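Local structure of HydG protein (Carboxydothermus hydrogenoformans, 4RTB) at residues I47-Q52 with L62-I67; I79-A84 with F306-A311. The protein is a radical S-adenosylmethionine enzyme that carries a [4Fe-4S] cluster and serves as a CO/cyanide synthase in the maturation of [FeFe]-hydrogenase. All coordinates share one frame; numbering follows the deposited sequence.

Contact 1 of 2, residues I47-Q52 with L62-I67; sequences ISQIIQ and LIEAGI
Ile50 reaches from helix 43-56 across to Glu64 and Ile67 of helix 62-70. Its side chain sets out toward the other helix, and with chi1 at -61° the CG1 branch lies beside the backbone N, anti to the carbonyl carbon. Ile50 CG1 lies over the Glu64 chain, 3.8 Å from Glu64 CB and close to its carboxylate. The terminal methyl goes deepest: Ile50 CD1 meets Glu64 O at 3.4 Å and then Ile67, with Ile50 CD1 to Ile67 CB at 3.8 Å. The side chains of Ile50 and Glu64 thus run antiparallel alongside one another, so that the carboxylate is carried back over CG1 of the isoleucine. Farther along, Ile47 adds a looser apolar touch, Ile47 CG1 to Ile67 CG2 at 4.2 Å. At the polar rim, the Gln49 amide crosses the carboxylate with the two planes 83° apart; Gln49 NE2 to Glu64 OE2 measures 3.6 Å, a proximity rather than a hydrogen bond. The polar partner that holds Glu64 is Lys53, one turn on along helix 43-56, which forms a salt bridge to OE1 and so ties the same two helices together ionically. The segment axes approach to 10.2 Å at 106°: two consecutive helices crossing steeply, close to a right angle, with an apolar core of a few side chains. Around it, Ile67 also packs on Val39 of helix 23-39, Leu62 touches that helix and helix 257-275, and Ile51 packs on Glu75, Leu76 and Ile79 of helix 74-91.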
# COMPACT_ATOMS: atom_id res chain seq x y z
N ILE A 47 -4.80 2.89 -29.74
CA ILE A 47 -5.80 3.22 -28.74
C ILE A 47 -7.08 2.44 -29.00
O ILE A 47 -7.59 1.75 -28.11
CB ILE A 47 -6.11 4.74 -28.72
CG1 ILE A 47 -4.88 5.52 -28.26
CG2 ILE A 47 -7.30 5.03 -27.82
CD1 ILE A 47 -5.13 7.01 -28.11
N SER A 48 -7.55 2.50 -30.25
CA SER A 48 -8.78 1.81 -30.64
C SER A 48 -8.74 0.35 -30.19
O SER A 48 -9.63 -0.09 -29.44
CB SER A 48 -9.00 1.89 -32.15
OG SER A 48 -9.12 3.23 -32.57
N GLN A 49 -7.70 -0.37 -30.59
CA GLN A 49 -7.66 -1.80 -30.31
C GLN A 49 -7.66 -2.00 -28.80
O GLN A 49 -8.39 -2.86 -28.29
CB GLN A 49 -6.45 -2.47 -30.99
CG GLN A 49 -5.09 -2.22 -30.34
CD GLN A 49 -3.94 -2.50 -31.29
OE1 GLN A 49 -4.14 -2.81 -32.46
NE2 GLN A 49 -2.72 -2.39 -30.78
N ILE A 50 -6.93 -1.15 -28.09
CA ILE A 50 -6.86 -1.25 -26.64
C ILE A 50 -8.26 -1.12 -26.08
O ILE A 50 -8.69 -1.95 -25.27
CB ILE A 50 -5.94 -0.19 -26.01
CG1 ILE A 50 -4.51 -0.35 -26.54
CG2 ILE A 50 -5.96 -0.30 -24.50
CD1 ILE A 50 -3.56 0.71 -26.03
N ILE A 51 -8.99 -0.11 -26.55
CA ILE A 51 -10.35 0.12 -26.09
C ILE A 51 -11.20 -1.13 -26.31
O ILE A 51 -11.94 -1.55 -25.42
CB ILE A 51 -10.99 1.33 -26.80
CG1 ILE A 51 -10.53 2.63 -26.13
CG2 ILE A 51 -12.51 1.24 -26.76
CD1 ILE A 51 -11.20 3.88 -26.65
N GLN A 52 -11.05 -1.76 -27.48
CA GLN A 52 -11.81 -2.96 -27.77
C GLN A 52 -11.44 -4.05 -26.76
O GLN A 52 -12.32 -4.70 -26.19
CB GLN A 52 -11.56 -3.44 -29.20
CG GLN A 52 -12.00 -2.43 -30.26
CD GLN A 52 -11.80 -2.94 -31.67
OE1 GLN A 52 -12.10 -4.10 -31.98
NE2 GLN A 52 -11.28 -2.08 -32.54
N LEU A 62 1.96 -4.97 -21.51
CA LEU A 62 2.75 -3.88 -20.94
C LEU A 62 2.69 -2.60 -21.78
O LEU A 62 2.38 -1.52 -21.27
CB LEU A 62 4.21 -4.32 -20.80
CG LEU A 62 4.90 -4.20 -19.44
CD1 LEU A 62 6.28 -3.57 -19.60
CD2 LEU A 62 4.06 -3.42 -18.44
N ILE A 63 2.98 -2.75 -23.07
CA ILE A 63 2.96 -1.64 -24.02
C ILE A 63 1.61 -0.93 -24.05
O ILE A 63 1.54 0.30 -23.94
CB ILE A 63 3.32 -2.13 -25.45
CG1 ILE A 63 4.65 -2.89 -25.46
CG2 ILE A 63 3.35 -0.96 -26.43
CD1 ILE A 63 4.52 -4.39 -25.33
N GLU A 64 0.54 -1.71 -24.20
CA GLU A 64 -0.80 -1.16 -24.31
C GLU A 64 -1.24 -0.49 -23.01
O GLU A 64 -2.03 0.46 -23.03
CB GLU A 64 -1.80 -2.26 -24.71
CG GLU A 64 -1.21 -3.29 -25.67
CD GLU A 64 -2.27 -4.07 -26.43
OE1 GLU A 64 -2.50 -5.25 -26.11
OE2 GLU A 64 -2.88 -3.48 -27.35
N ALA A 65 -0.73 -0.99 -21.89
CA ALA A 65 -0.95 -0.35 -20.60
C ALA A 65 -0.26 1.01 -20.59
O ALA A 65 -0.82 2.00 -20.10
CB ALA A 65 -0.43 -1.23 -19.47
N GLY A 66 0.95 1.04 -21.13
CA GLY A 66 1.72 2.27 -21.23
C GLY A 66 0.99 3.32 -22.03
O GLY A 66 0.89 4.48 -21.62
N ILE A 67 0.48 2.92 -23.19
CA ILE A 67 -0.33 3.79 -24.03
C ILE A 67 -1.59 4.24 -23.29
O ILE A 67 -1.98 5.40 -23.36
CB ILE A 67 -0.72 3.08 -25.34
CG1 ILE A 67 0.53 2.65 -26.10
CG2 ILE A 67 -1.60 3.98 -26.20
CD1 ILE A 67 0.29 1.53 -27.08

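Contact 2 of 2, residues I79-A84 with F306-A311; sequences ILFWQA and FKKIVA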
# COMPACT_ATOMS: atom_id res chain seq x y z
N ILE A 79 -13.79 3.87 -20.29
CA ILE A 79 -13.82 2.41 -20.38
C ILE A 79 -12.76 1.79 -19.45
O ILE A 79 -12.98 0.73 -18.87
CB ILE A 79 -13.62 1.92 -21.84
CG1 ILE A 79 -13.78 0.40 -21.93
CG2 ILE A 79 -12.26 2.34 -22.39
CD1 ILE A 79 -15.15 -0.11 -21.54
N LEU A 80 -11.63 2.47 -19.31
CA LEU A 80 -10.58 2.04 -18.40
C LEU A 80 -11.11 1.99 -16.97
O LEU A 80 -10.99 0.97 -16.29
CB LEU A 80 -9.37 2.96 -18.48
CG LEU A 80 -8.28 2.84 -17.41
CD1 LEU A 80 -7.60 1.48 -17.47
CD2 LEU A 80 -7.27 3.96 -17.56
N PHE A 81 -11.70 3.10 -16.53
CA PHE A 81 -12.24 3.19 -15.18
C PHE A 81 -13.34 2.16 -14.97
O PHE A 81 -13.40 1.50 -13.93
CB PHE A 81 -12.77 4.60 -14.90
CG PHE A 81 -11.70 5.66 -14.88
CD1 PHE A 81 -10.36 5.30 -14.83
CD2 PHE A 81 -12.03 7.00 -14.91
CE1 PHE A 81 -9.37 6.27 -14.80
CE2 PHE A 81 -11.05 7.97 -14.88
CZ PHE A 81 -9.71 7.61 -14.83
N TRP A 82 -14.20 2.02 -15.98
CA TRP A 82 -15.28 1.04 -15.95
C TRP A 82 -14.74 -0.37 -15.67
O TRP A 82 -15.19 -1.05 -14.74
CB TRP A 82 -16.04 1.07 -17.28
CG TRP A 82 -17.29 0.27 -17.30
CD1 TRP A 82 -18.46 0.55 -16.67
CD2 TRP A 82 -17.51 -0.95 -18.03
NE1 TRP A 82 -19.40 -0.42 -16.94
CE2 TRP A 82 -18.83 -1.35 -17.78
CE3 TRP A 82 -16.71 -1.73 -18.87
CZ2 TRP A 82 -19.38 -2.51 -18.33
CZ3 TRP A 82 -17.25 -2.88 -19.41
CH2 TRP A 82 -18.57 -3.26 -19.14
N GLN A 83 -13.76 -0.78 -16.47
CA GLN A 83 -13.12 -2.08 -16.29
C GLN A 83 -12.47 -2.21 -14.91
O GLN A 83 -12.56 -3.27 -14.28
CB GLN A 83 -12.08 -2.33 -17.38
CG GLN A 83 -12.56 -3.28 -18.46
CD GLN A 83 -12.92 -4.65 -17.91
OE1 GLN A 83 -12.27 -5.16 -17.00
NE2 GLN A 83 -13.98 -5.24 -18.45
N ALA A 84 -11.81 -1.15 -14.46
CA ALA A 84 -11.16 -1.15 -13.16
C ALA A 84 -12.16 -1.43 -12.04
O ALA A 84 -11.92 -2.31 -11.19
CB ALA A 84 -10.45 0.17 -12.92
N PHE A 306 -3.55 9.89 -11.62
CA PHE A 306 -3.46 9.02 -10.45
C PHE A 306 -4.50 7.91 -10.51
O PHE A 306 -4.18 6.71 -10.38
CB PHE A 306 -3.63 9.84 -9.17
CG PHE A 306 -3.07 9.17 -7.95
CD1 PHE A 306 -1.94 8.38 -8.03
CD2 PHE A 306 -3.68 9.34 -6.72
CE1 PHE A 306 -1.42 7.77 -6.91
CE2 PHE A 306 -3.17 8.73 -5.59
CZ PHE A 306 -2.03 7.94 -5.68
N LYS A 307 -5.76 8.31 -10.72
CA LYS A 307 -6.86 7.37 -10.88
C LYS A 307 -6.53 6.38 -12.00
O LYS A 307 -6.83 5.19 -11.90
CB LYS A 307 -8.17 8.11 -11.17
CG LYS A 307 -8.66 8.95 -9.99
CD LYS A 307 -9.34 10.25 -10.44
CE LYS A 307 -10.72 10.02 -11.03
NZ LYS A 307 -11.41 11.32 -11.32
N LYS A 308 -5.89 6.89 -13.05
CA LYS A 308 -5.41 6.03 -14.13
C LYS A 308 -4.37 5.01 -13.67
O LYS A 308 -4.38 3.86 -14.13
CB LYS A 308 -4.81 6.87 -15.26
CG LYS A 308 -5.75 7.12 -16.42
CD LYS A 308 -5.01 7.78 -17.56
CE LYS A 308 -5.83 7.74 -18.83
NZ LYS A 308 -5.10 8.41 -19.94
N ILE A 309 -3.48 5.41 -12.76
CA ILE A 309 -2.46 4.48 -12.27
C ILE A 309 -3.12 3.37 -11.46
O ILE A 309 -2.84 2.20 -11.69
CB ILE A 309 -1.38 5.14 -11.39
CG1 ILE A 309 -1.07 6.56 -11.83
CG2 ILE A 309 -0.10 4.31 -11.42
CD1 ILE A 309 -0.06 7.26 -10.94
N VAL A 310 -3.98 3.74 -10.52
CA VAL A 310 -4.60 2.70 -9.68
C VAL A 310 -5.53 1.81 -10.51
O VAL A 310 -5.71 0.63 -10.20
CB VAL A 310 -5.38 3.31 -8.48
CG1 VAL A 310 -4.74 4.61 -8.03
CG2 VAL A 310 -6.85 3.51 -8.80
N ALA A 311 -6.09 2.38 -11.57
CA ALA A 311 -6.98 1.62 -12.45
C ALA A 311 -6.17 0.59 -13.23
O ALA A 311 -6.49 -0.60 -13.22
CB ALA A 311 -7.72 2.55 -13.40
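With chi1 at 168°, Leu80 places CG opposite its own backbone N and sets CD2 against Lys308, whereas Phe81, at -66°, holds its ring anti to the carbonyl carbon, which lets the end of the ring reach Lys307, Lys308 and Ala311. Leu80 CD2 lies 3.7 Å from Lys308 CG, the two side chains crossing at about a right angle. The methyl of Ala311 is the common target: Ala84 CB comes to 3.7 Å from Ala311 CB, and Phe81 brings its ring edge, Phe81 CD1 standing 4.1 Å from the same methyl. The far end of the ring addresses the backbone and stem of the other helix, Phe81 CZ lying 4.0 Å from Lys307 CB. Helix 303-316 connects strands 281-283 and 321-324, which pair in parallel, so it is the crossover helix of a beta-alpha-beta unit of the radical SAM barrel, and helix 74-91 packs on it at 45° between segment axes. Cutting Phe81 back to an alanine would probably leave a gap beside Lys307, Lys308 and Ala311 and take the aromatic neighbour from Leu339 of helix 330-339. The extended Lys308 chain passes Leu80 CD2 at CG and carries NZ off to a salt bridge with Asp72 and hydrogen bonds to Ala68 O and Asn71 O. These oxygens, near the end of helix 62-70, are likely to stabilise the buried ammonium.

In the fold
Contact 1 precedes contact 2 in sequence, and their centres are 13 Å apart. They touch directly where Ile51 CG1 of helix 43-56 meets Ile79 CG2 of helix 74-91 at 4.1 Å. Asn71 also links them: its ND2 bonds to Ile67 O and its backbone O accepts from Lys308 NZ. Contact 1 lies farther out: its centre is about 26 Å from the centre of the chain, that of contact 2 about 17 Å, on the same side. Contact 1 packs two N-terminal helices on each other, contact 2 fixes helix 74-91 to barrel helix 303-316, and both lie away from the cluster and S-adenosylmethionine sites.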